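Local coordinates for protein PtLCIB4 H88A mutant (Phaeodactylum tricornutum, PDB 5B5Z) that is a zinc metalloenzyme of the LCIB family, a new group of beta-carbonic anhydrases, and probably interconverts carbon dioxide and bicarbonate, at residues D27-N31 against A32-A36; A36-S39 against K40-Q44; D204-V207 against T208-V211. All coordinates share one frame; numbering follows the deposited sequence.

Interaction 1 of 3, residues D27-N31 against A32-A36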
loop_
_atom_site.group_PDB
_atom_site.type_symbol
_atom_site.label_atom_id
_atom_site.label_comp_id
_atom_site.label_asym_id
_atom_site.label_seq_id
_atom_site.Cartn_x
_atom_site.Cartn_y
_atom_site.Cartn_z
ATOM N N ASP A 27 -0.485 -17.951 21.459
ATOM C CA ASP A 27 0.355 -16.816 21.826
ATOM C C ASP A 27 -0.106 -15.514 21.182
ATOM O O ASP A 27 0.585 -14.512 21.295
ATOM C CB ASP A 27 1.823 -17.096 21.461
ATOM C CG ASP A 27 2.020 -17.496 19.998
ATOM O OD1 ASP A 27 1.073 -17.998 19.354
ATOM O OD2 ASP A 27 3.162 -17.367 19.500
ATOM N N ALA A 28 -1.266 -15.523 20.527
ATOM C CA ALA A 28 -1.759 -14.307 19.860
ATOM C C ALA A 28 -1.916 -13.132 20.826
ATOM O O ALA A 28 -2.358 -13.306 21.959
ATOM C CB ALA A 28 -3.069 -14.582 19.167
ATOM N N LEU A 29 -1.536 -11.934 20.367
ATOM C CA LEU A 29 -1.703 -10.701 21.132
ATOM C C LEU A 29 -2.784 -9.818 20.514
ATOM O O LEU A 29 -2.944 -9.817 19.304
ATOM C CB LEU A 29 -0.392 -9.912 21.173
ATOM C CG LEU A 29 0.832 -10.615 21.756
ATOM C CD1 LEU A 29 2.077 -9.738 21.621
ATOM C CD2 LEU A 29 0.574 -10.976 23.212
ATOM N N THR A 30 -3.511 -9.045 21.317
ATOM C CA THR A 30 -4.360 -8.013 20.729
ATOM C C THR A 30 -3.474 -6.942 20.090
ATOM O O THR A 30 -2.309 -6.794 20.460
ATOM C CB THR A 30 -5.263 -7.331 21.756
ATOM O OG1 THR A 30 -4.442 -6.619 22.691
ATOM C CG2 THR A 30 -6.112 -8.354 22.504
ATOM N N ASN A 31 -4.024 -6.186 19.146
ATOM C CA ASN A 31 -3.261 -5.092 18.560
ATOM C C ASN A 31 -2.663 -4.184 19.630
ATOM O O ASN A 31 -1.493 -3.812 19.554
ATOM C CB ASN A 31 -4.132 -4.272 17.625
ATOM C CG ASN A 31 -4.224 -4.869 16.241
ATOM O OD1 ASN A 31 -4.023 -6.073 16.058
ATOM N ND2 ASN A 31 -4.504 -4.023 15.247
ATOM N N ALA A 32 -3.457 -3.867 20.644
ATOM C CA ALA A 32 -2.990 -2.983 21.702
ATOM C C ALA A 32 -1.823 -3.603 22.473
ATOM O O ALA A 32 -0.821 -2.937 22.745
ATOM C CB ALA A 32 -4.145 -2.633 22.649
ATOM N N GLU A 33 -1.944 -4.885 22.810
ATOM C CA GLU A 33 -0.858 -5.592 23.476
ATOM C C GLU A 33 0.404 -5.619 22.629
ATOM O O GLU A 33 1.506 -5.469 23.137
ATOM C CB GLU A 33 -1.284 -7.029 23.816
ATOM C CG GLU A 33 -2.297 -7.104 24.963
ATOM C CD GLU A 33 -2.998 -8.461 25.071
ATOM O OE1 GLU A 33 -2.806 -9.330 24.187
ATOM O OE2 GLU A 33 -3.754 -8.658 26.051
ATOM N N LEU A 34 0.236 -5.848 21.334
ATOM C CA LEU A 34 1.375 -5.887 20.422
ATOM C C LEU A 34 2.126 -4.551 20.381
ATOM O O LEU A 34 3.348 -4.496 20.516
ATOM C CB LEU A 34 0.903 -6.261 19.017
ATOM C CG LEU A 34 1.988 -6.197 17.935
ATOM C CD1 LEU A 34 2.980 -7.337 18.114
ATOM C CD2 LEU A 34 1.344 -6.233 16.550
ATOM N N VAL A 35 1.393 -3.475 20.143
ATOM C CA VAL A 35 2.028 -2.175 20.012
ATOM C C VAL A 35 2.699 -1.768 21.326
ATOM O O VAL A 35 3.819 -1.258 21.325
ATOM C CB VAL A 35 1.023 -1.125 19.561
ATOM C CG1 VAL A 35 1.659 0.277 19.574
ATOM C CG2 VAL A 35 0.540 -1.469 18.153
ATOM N N ALA A 36 2.031 -2.039 22.443
ATOM C CA ALA A 36 2.607 -1.747 23.753
ATOM C C ALA A 36 3.908 -2.512 23.969
ATOM O O ALA A 36 4.925 -1.939 24.370
ATOM C CB ALA A 36 1.609 -2.073 24.851
HETATM O O HOH W 1 -3.732 -11.893 24.108
#
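T30 and E33 grip each other twice in a capping box at the start of helix 31-43. T30 OG1 takes the backbone N-H of E33 at 3.0 Å in a nearly straight bond (164°). In return, E33 OE1 accepts the backbone N-H of T30, again at 3.0 Å, but the N-H comes in from above the carboxylate plane, 46° out of it. The first bond is possible because OG1 of T30 sits between its own backbone N and carbonyl carbon (chi1 65°), facing the first turn. E33 reaches back along the chain: CG lies beside its backbone N, the rest runs out extended, and E33 CG passes 3.2 Å from T30 OG1. The carboxylate thereby also reaches L29, whose CA is 3.5 Å from E33 OE1. A water donates to both E33 OE1 and A28 O, so OE1 accepts two hydrogen bonds, from T30 N and from the water, which ties it to A28 too. Behind the box the regular helix bonds begin, L34 N to T30 O at 2.9 Å and V35 N to N31 O. On the apolar side, L29 CD1 lies 4.3 Å from L34 CD1, a loose methyl contact. N31 points its CB away from the turn that follows, and its ND2 bonds to D70 of helix 65-75. The contact thus marks a strand-to-helix junction: L29 and N31 make backbone bonds to F256 and D254, L34 packs on F256 and V258 of strand 255-264, and L34 and V35 also lean on F71 of helix 65-75.

Interaction 2 of 3, residues A36-S39 against K40-Q44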
loop_
_atom_site.group_PDB
_atom_site.type_symbol
_atom_site.label_atom_id
_atom_site.label_comp_id
_atom_site.label_asym_id
_atom_site.label_seq_id
_atom_site.Cartn_x
_atom_site.Cartn_y
_atom_site.Cartn_z
ATOM N N ALA A 36 2.031 -2.039 22.443
ATOM C CA ALA A 36 2.607 -1.747 23.753
ATOM C C ALA A 36 3.908 -2.512 23.969
ATOM O O ALA A 36 4.925 -1.939 24.370
ATOM C CB ALA A 36 1.609 -2.073 24.851
ATOM N N MET A 37 3.883 -3.807 23.665
ATOM C CA MET A 37 5.049 -4.655 23.851
ATOM C C MET A 37 6.216 -4.246 22.952
ATOM O O MET A 37 7.354 -4.136 23.406
ATOM C CB MET A 37 4.682 -6.119 23.593
ATOM C CG MET A 37 5.848 -7.037 23.794
ATOM S SD MET A 37 5.662 -8.651 23.005
ATOM C CE MET A 37 5.836 -8.238 21.254
ATOM N N VAL A 38 5.937 -4.000 21.676
ATOM C CA VAL A 38 7.003 -3.677 20.745
ATOM C C VAL A 38 7.624 -2.306 21.066
ATOM O O VAL A 38 8.845 -2.154 21.069
ATOM C CB VAL A 38 6.493 -3.690 19.286
ATOM C CG1 VAL A 38 7.546 -3.115 18.352
ATOM C CG2 VAL A 38 6.127 -5.118 18.873
ATOM N N SER A 39 6.776 -1.324 21.333
ATOM C CA SER A 39 7.267 0.029 21.578
ATOM C C SER A 39 8.040 0.068 22.895
ATOM O O SER A 39 9.066 0.727 22.978
ATOM C CB SER A 39 6.121 1.045 21.589
ATOM O OG SER A 39 5.148 0.756 22.573
ATOM N N LYS A 40 7.572 -0.665 23.906
ATOM C CA LYS A 40 8.299 -0.714 25.178
ATOM C C LYS A 40 9.685 -1.310 24.997
ATOM O O LYS A 40 10.666 -0.776 25.507
ATOM C CB LYS A 40 7.522 -1.519 26.222
ATOM C CG LYS A 40 8.228 -1.605 27.582
ATOM C CD LYS A 40 7.455 -2.489 28.550
ATOM C CE LYS A 40 7.925 -2.290 29.985
ATOM N NZ LYS A 40 6.866 -2.700 30.955
ATOM N N ARG A 41 9.770 -2.418 24.267
ATOM C CA ARG A 41 11.052 -3.061 24.046
ATOM C C ARG A 41 11.991 -2.187 23.221
ATOM O O ARG A 41 13.145 -1.992 23.585
ATOM C CB ARG A 41 10.853 -4.420 23.362
ATOM C CG ARG A 41 12.148 -5.146 23.031
ATOM C CD ARG A 41 12.979 -5.406 24.281
ATOM N NE ARG A 41 12.205 -6.098 25.307
ATOM C CZ ARG A 41 12.223 -7.414 25.495
ATOM N NH1 ARG A 41 12.975 -8.186 24.726
ATOM N NH2 ARG A 41 11.485 -7.960 26.455
ATOM N N LEU A 42 11.506 -1.639 22.110
ATOM C CA LEU A 42 12.393 -0.882 21.242
ATOM C C LEU A 42 12.824 0.457 21.857
ATOM O O LEU A 42 13.869 0.995 21.488
ATOM C CB LEU A 42 11.728 -0.668 19.882
ATOM C CG LEU A 42 11.538 -1.948 19.054
ATOM C CD1 LEU A 42 10.886 -1.553 17.739
ATOM C CD2 LEU A 42 12.864 -2.655 18.795
ATOM N N SER A 43 12.041 0.985 22.798
ATOM C CA SER A 43 12.441 2.222 23.470
ATOM C C SER A 43 13.724 2.015 24.268
ATOM O O SER A 43 14.513 2.940 24.431
ATOM C CB SER A 43 11.334 2.750 24.379
ATOM O OG SER A 43 11.113 1.887 25.480
ATOM N N GLN A 44 13.931 0.800 24.760
ATOM C CA GLN A 44 15.170 0.470 25.465
ATOM C C GLN A 44 16.369 0.423 24.529
ATOM O O GLN A 44 17.514 0.374 24.984
ATOM C CB GLN A 44 15.042 -0.874 26.178
ATOM C CG GLN A 44 13.953 -0.936 27.218
ATOM C CD GLN A 44 13.832 -2.322 27.805
ATOM O OE1 GLN A 44 14.792 -3.095 27.785
ATOM N NE2 GLN A 44 12.658 -2.649 28.326
#
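V38 and L42, one turn apart, lie side by side and point the same way, with V38 CG1 3.7 Å from L42 CD1. V38 holds CG1 anti to its backbone N (chi1 170°), while L42 turns CG to the N side of its own backbone (chi1 -67°) and then extends CD1 toward the valine. This also sets L42 CG against V38 O at 3.4 Å, beside the bond from L42 N to the same oxygen, 2.9 Å long. The pair belongs to the inner face of an amphipathic helix: both residues rest on F261 of strand 255-264, V38 also on F71 of helix 65-75, L42 also on I263 of the same strand. The i to i+4 ladder runs on through K40 N to A36 O, R41 N to M37 O and S43 N to S39 O, the last at 3.0 Å and the most bent (144°). K40 leaves this ladder fully extended, whereas R41 bends at its second and third torsions and touches F274 and F261. Two serines fold back onto the backbone, each with OG standing between its backbone N and carbonyl carbon: S39 OG bonds to V35 O a turn earlier, and S43 OG donates to K40 O at 2.7 Å.

Interaction 3 of 3, residues D204-V207 against T208-V211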
loop_
_atom_site.group_PDB
_atom_site.type_symbol
_atom_site.label_atom_id
_atom_site.label_comp_id
_atom_site.label_asym_id
_atom_site.label_seq_id
_atom_site.Cartn_x
_atom_site.Cartn_y
_atom_site.Cartn_z
ATOM N N ASP A 204 -7.378 -28.283 8.167
ATOM C CA ASP A 204 -8.157 -27.092 7.856
ATOM C C ASP A 204 -7.234 -26.134 7.124
ATOM O O ASP A 204 -6.416 -25.453 7.736
ATOM C CB ASP A 204 -8.740 -26.433 9.106
ATOM C CG ASP A 204 -9.543 -25.156 8.787
ATOM O OD1 ASP A 204 -9.721 -24.815 7.591
ATOM O OD2 ASP A 204 -10.004 -24.487 9.735
ATOM N N VAL A 205 -7.363 -26.097 5.809
ATOM C CA VAL A 205 -6.440 -25.333 4.994
ATOM C C VAL A 205 -6.560 -23.837 5.291
ATOM O O VAL A 205 -5.599 -23.103 5.098
ATOM C CB VAL A 205 -6.677 -25.613 3.494
ATOM C CG1 VAL A 205 -8.051 -25.108 3.069
ATOM C CG2 VAL A 205 -5.568 -25.015 2.638
ATOM N N MET A 206 -7.711 -23.392 5.786
ATOM C CA MET A 206 -7.881 -21.961 6.052
ATOM C C MET A 206 -7.074 -21.502 7.256
ATOM O O MET A 206 -6.745 -20.316 7.378
ATOM C CB MET A 206 -9.358 -21.622 6.246
ATOM C CG MET A 206 -10.162 -21.717 4.951
ATOM S SD MET A 206 -9.522 -20.615 3.667
ATOM C CE MET A 206 -8.771 -21.741 2.527
ATOM N N VAL A 207 -6.750 -22.423 8.157
ATOM C CA VAL A 207 -5.962 -22.054 9.329
ATOM C C VAL A 207 -4.482 -22.306 9.050
ATOM O O VAL A 207 -3.618 -21.687 9.652
ATOM C CB VAL A 207 -6.440 -22.811 10.607
ATOM C CG1 VAL A 207 -5.967 -24.269 10.618
ATOM C CG2 VAL A 207 -5.979 -22.091 11.865
ATOM N N THR A 208 -4.190 -23.197 8.107
ATOM C CA THR A 208 -2.816 -23.483 7.732
ATOM C C THR A 208 -2.268 -22.445 6.741
ATOM O O THR A 208 -1.092 -22.073 6.801
ATOM C CB THR A 208 -2.716 -24.903 7.132
ATOM O OG1 THR A 208 -3.078 -25.831 8.156
ATOM C CG2 THR A 208 -1.303 -25.196 6.653
ATOM N N LEU A 209 -3.136 -21.981 5.839
ATOM C CA LEU A 209 -2.727 -21.068 4.770
ATOM C C LEU A 209 -1.974 -19.811 5.252
ATOM O O LEU A 209 -0.918 -19.529 4.703
ATOM C CB LEU A 209 -3.950 -20.666 3.931
ATOM C CG LEU A 209 -3.714 -19.650 2.806
ATOM C CD1 LEU A 209 -2.687 -20.105 1.790
ATOM C CD2 LEU A 209 -5.056 -19.349 2.148
ATOM N N PRO A 210 -2.496 -19.070 6.264
ATOM C CA PRO A 210 -1.717 -17.885 6.691
ATOM C C PRO A 210 -0.336 -18.213 7.243
ATOM O O PRO A 210 0.576 -17.377 7.190
ATOM C CB PRO A 210 -2.587 -17.258 7.785
ATOM C CG PRO A 210 -3.525 -18.390 8.226
ATOM C CD PRO A 210 -3.797 -19.134 6.956
ATOM N N VAL A 211 -0.158 -19.423 7.762
ATOM C CA VAL A 211 1.154 -19.792 8.253
ATOM C C VAL A 211 2.106 -20.032 7.087
ATOM O O VAL A 211 3.246 -19.579 7.111
ATOM C CB VAL A 211 1.089 -21.033 9.157
ATOM C CG1 VAL A 211 2.480 -21.426 9.596
ATOM C CG2 VAL A 211 0.229 -20.749 10.360
HETATM O O HOH W 2 -5.136 -27.569 9.601
#
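T208 meets D204 and V205 through its backbone N-H, which is shared between two carbonyls. The main bond goes to D204 O at 3.2 Å, with the donor nitrogen in the plane of the carbonyl; the second, to V205 O at 3.3 Å, is weak and strongly bent (121°). D204 O accepts from V207 N as well, so this one oxygen takes two N-H groups of the first turn. The T208 hydroxyl sits on the N side of its own backbone (chi1 -63°), turned back toward the helix start, and a water joins OG1 to D204 N. D204 is the N-cap: its OD1 takes the N-H of M206 at 3.1 Å, approached from above the carboxylate plane, 52° out of it. L209 follows with a shorter bond, its N to V205 O at 2.8 Å, its CB 3.2 Å from the same oxygen. Its CD2 comes within 4.4 Å of M206 CE. P210 has no N-H to offer, so where the next helix bond would form, its CD stands 3.2 Å from M206 O, with CG also near V207 O. The ladder is broken here, and V211 N likewise makes no bond to the preceding turn, bonding only weakly to T208 O; the helix kinks. Around this start of helix 205-228, M206 and L209 face V143 of helix 140-154, and the L209 side chain lies about 9 Å from the zinc ion held by C59, H115 and C139. L199 of helix 196-201 packs on V205 and L209, W124 touches D204, M206 and V207, P210 and V211 rest on I244 of strand 238-247, and P210 O is hydrogen-bonded to S114 OG of strand 107-117.

From the N terminus, interaction 1 comes first, turning strand 29-30 into helix 31-43; interaction 2 continues along the same helix from the shared residue A36. The two touch where L29 CD1 packs against M37 SD at 4.0 Å, their centres about 12 Å apart. Together they lay one helix along strand 255-264 and helix 65-75. Interaction 3 follows later and starts helix 205-228, its centre about 21 Å from that of interaction 1, and about 30 Å from that of interaction 2, which lies on the opposite side of the chain's centre. All three are local, so none closes a long loop, nests or crosses. Strand 238-247 receives side chains from interactions 2 and 3.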